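Local coordinates for protein proteolytically activated form of PPO4 Tyrosinase (Agaricus bisporus var. bisporus H97, PDB 4OUA) that catalyses the copper-dependent o-hydroxylation of monophenols and the oxidation of the resulting o-diphenols to o-quinones, the initial step of melanin synthesis, at residues F135-P140 with D251-F256. Numbering follows the deposited sequence.
Sequences FALVPP and DDIHGF. With CU1 (copper (I) ion), chain D.
Leu137 reaches from the loop ahead of helix 141-144 to Ile253 and Phe256, one turn apart on helix 246-258, a copper-binding helix of the di-copper central domain of tyrosinases. Its CB points toward that helix, CG stands anti to the backbone N (chi1 -173°), and chi2 (51°) then turns the fork so that one methyl falls on Ile253 and the other on Phe256. Leu137 CD1 meets the terminal methyl CD1 of Ile253 at 3.9 Å. Leu137 CD2 comes obliquely to the ring of Phe256, 4.3 Å from its CE2. Ile253 does not aim its CB straight at the loop; CG1 lies anti to the carbonyl carbon, and the bend at chi2 (-59°) turns CD1 toward the leucine, the two chains passing each other in opposite senses. No hydrogen bond joins the two segments, whose CA atoms come no closer than 9.0 Å, at Leu137 and Ile253, so the link is a small, buried, purely apolar one made by side-chain ends. Helix 201-224 lies against the same cluster through Thr215, which touches both Leu137 and Phe256, while Trp131 and Thr133 pack on Ile253. The neighbouring His254 departs from the helix in another direction, toward the active site, where it binds copper together with His250 and His282 and, as in a near-identical enzyme, probably contacts substrate. His254 ND1 makes a weak hydrogen bond to Met266 O, and His254 NE2 binds the copper ion at 2.0 Å, with a water on the metal at 2.3 Å.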
loop_
_atom_site.group_PDB
_atom_site.type_symbol
_atom_site.label_atom_id
_atom_site.label_comp_id
_atom_site.label_asym_id
_atom_site.label_seq_id
_atom_site.Cartn_x
_atom_site.Cartn_y
_atom_site.Cartn_z
ATOM N N PHE A 135 -12.256 0.554 10.627
ATOM C CA PHE A 135 -12.508 0.458 12.060
ATOM C C PHE A 135 -11.976 1.677 12.805
ATOM O O PHE A 135 -12.541 2.092 13.818
ATOM C CB PHE A 135 -11.885 -0.818 12.631
ATOM C CG PHE A 135 -12.070 -0.967 14.112
ATOM C CD1 PHE A 135 -13.216 -1.549 14.625
ATOM C CD2 PHE A 135 -11.100 -0.520 14.993
ATOM C CE1 PHE A 135 -13.391 -1.684 15.991
ATOM C CE2 PHE A 135 -11.269 -0.651 16.357
ATOM C CZ PHE A 135 -12.416 -1.234 16.857
ATOM N N ALA A 136 -10.884 2.242 12.305
ATOM C CA ALA A 136 -10.289 3.427 12.914
ATOM C C ALA A 136 -9.752 4.367 11.842
ATOM O O ALA A 136 -8.559 4.363 11.543
ATOM C CB ALA A 136 -9.186 3.033 13.882
ATOM N N LEU A 137 -10.644 5.168 11.268
ATOM C CA LEU A 137 -10.287 6.057 10.171
ATOM C C LEU A 137 -9.232 7.072 10.599
ATOM O O LEU A 137 -8.281 7.334 9.867
ATOM C CB LEU A 137 -11.529 6.772 9.637
ATOM C CG LEU A 137 -11.343 7.614 8.373
ATOM C CD1 LEU A 137 -10.659 6.808 7.278
ATOM C CD2 LEU A 137 -12.685 8.137 7.889
ATOM N N VAL A 138 -9.398 7.639 11.789
ATOM C CA VAL A 138 -8.409 8.567 12.320
ATOM C C VAL A 138 -7.199 7.791 12.830
ATOM O O VAL A 138 -7.272 7.127 13.863
ATOM C CB VAL A 138 -8.985 9.430 13.457
ATOM C CG1 VAL A 138 -7.947 10.427 13.939
ATOM C CG2 VAL A 138 -10.239 10.151 12.992
ATOM N N PRO A 139 -6.076 7.875 12.101
ATOM C CA PRO A 139 -4.871 7.112 12.436
ATOM C C PRO A 139 -4.167 7.663 13.669
ATOM O O PRO A 139 -4.552 8.723 14.165
ATOM C CB PRO A 139 -4.000 7.280 11.193
ATOM C CG PRO A 139 -4.388 8.626 10.669
ATOM C CD PRO A 139 -5.863 8.767 10.947
ATOM N N PRO A 140 -3.148 6.946 14.164
ATOM C CA PRO A 140 -2.338 7.387 15.305
ATOM C C PRO A 140 -1.584 8.679 15.003
ATOM O O PRO A 140 -1.382 9.015 13.837
ATOM C CB PRO A 140 -1.367 6.221 15.519
ATOM C CG PRO A 140 -2.033 5.045 14.883
ATOM C CD PRO A 140 -2.759 5.605 13.701
ATOM N N ASP A 251 -11.041 4.163 -3.138
ATOM C CA ASP A 251 -10.892 5.506 -3.693
ATOM C C ASP A 251 -11.182 6.593 -2.663
ATOM O O ASP A 251 -10.574 7.662 -2.697
ATOM C CB ASP A 251 -11.809 5.691 -4.903
ATOM C CG ASP A 251 -11.415 4.815 -6.074
ATOM O OD1 ASP A 251 -10.228 4.434 -6.161
ATOM O OD2 ASP A 251 -12.293 4.512 -6.910
ATOM N N ASP A 252 -12.110 6.318 -1.753
ATOM C CA ASP A 252 -12.522 7.298 -0.751
ATOM C C ASP A 252 -11.369 7.732 0.151
ATOM O O ASP A 252 -11.327 8.874 0.608
ATOM C CB ASP A 252 -13.665 6.741 0.103
ATOM C CG ASP A 252 -14.969 6.626 -0.666
ATOM O OD1 ASP A 252 -14.920 6.428 -1.899
ATOM O OD2 ASP A 252 -16.044 6.734 -0.037
ATOM N N ILE A 253 -10.435 6.824 0.409
ATOM C CA ILE A 253 -9.316 7.129 1.294
ATOM C C ILE A 253 -8.308 8.052 0.619
ATOM O O ILE A 253 -7.675 8.874 1.279
ATOM C CB ILE A 253 -8.597 5.854 1.765
ATOM C CG1 ILE A 253 -9.592 4.895 2.422
ATOM C CG2 ILE A 253 -7.476 6.208 2.729
ATOM C CD1 ILE A 253 -10.306 5.485 3.617
ATOM N N HIS A 254 -8.158 7.917 -0.677
ATOM C CA HIS A 254 -7.283 8.807 -1.434
ATOM C C HIS A 254 -7.865 10.213 -1.464
ATOM O O HIS A 254 -7.132 11.200 -1.416
ATOM C CB HIS A 254 -7.070 8.286 -2.857
ATOM C CG HIS A 254 -6.099 7.149 -2.946
ATOM N ND1 HIS A 254 -4.743 7.314 -2.767
ATOM C CD2 HIS A 254 -6.289 5.832 -3.199
ATOM C CE1 HIS A 254 -4.139 6.146 -2.902
ATOM N NE2 HIS A 254 -5.053 5.230 -3.161
ATOM N N GLY A 255 -9.188 10.308 -1.554
ATOM C CA GLY A 255 -9.875 11.585 -1.564
ATOM C C GLY A 255 -9.801 12.298 -0.228
ATOM O O GLY A 255 -9.538 13.497 -0.173
ATOM N N PHE A 256 -10.036 11.557 0.849
ATOM C CA PHE A 256 -10.016 12.125 2.193
ATOM C C PHE A 256 -8.672 12.768 2.513
ATOM O O PHE A 256 -8.613 13.843 3.104
ATOM C CB PHE A 256 -10.328 11.050 3.239
ATOM C CG PHE A 256 -11.729 10.513 3.165
ATOM C CD1 PHE A 256 -12.713 11.191 2.464
ATOM C CD2 PHE A 256 -12.064 9.330 3.803
ATOM C CE1 PHE A 256 -14.000 10.696 2.398
ATOM C CE2 PHE A 256 -13.349 8.832 3.741
ATOM C CZ PHE A 256 -14.317 9.516 3.038
HETATM CU CU CU1 D . -4.711 3.598 -4.253
HETATM O O HOH W 1 -4.289 3.645 -6.483
#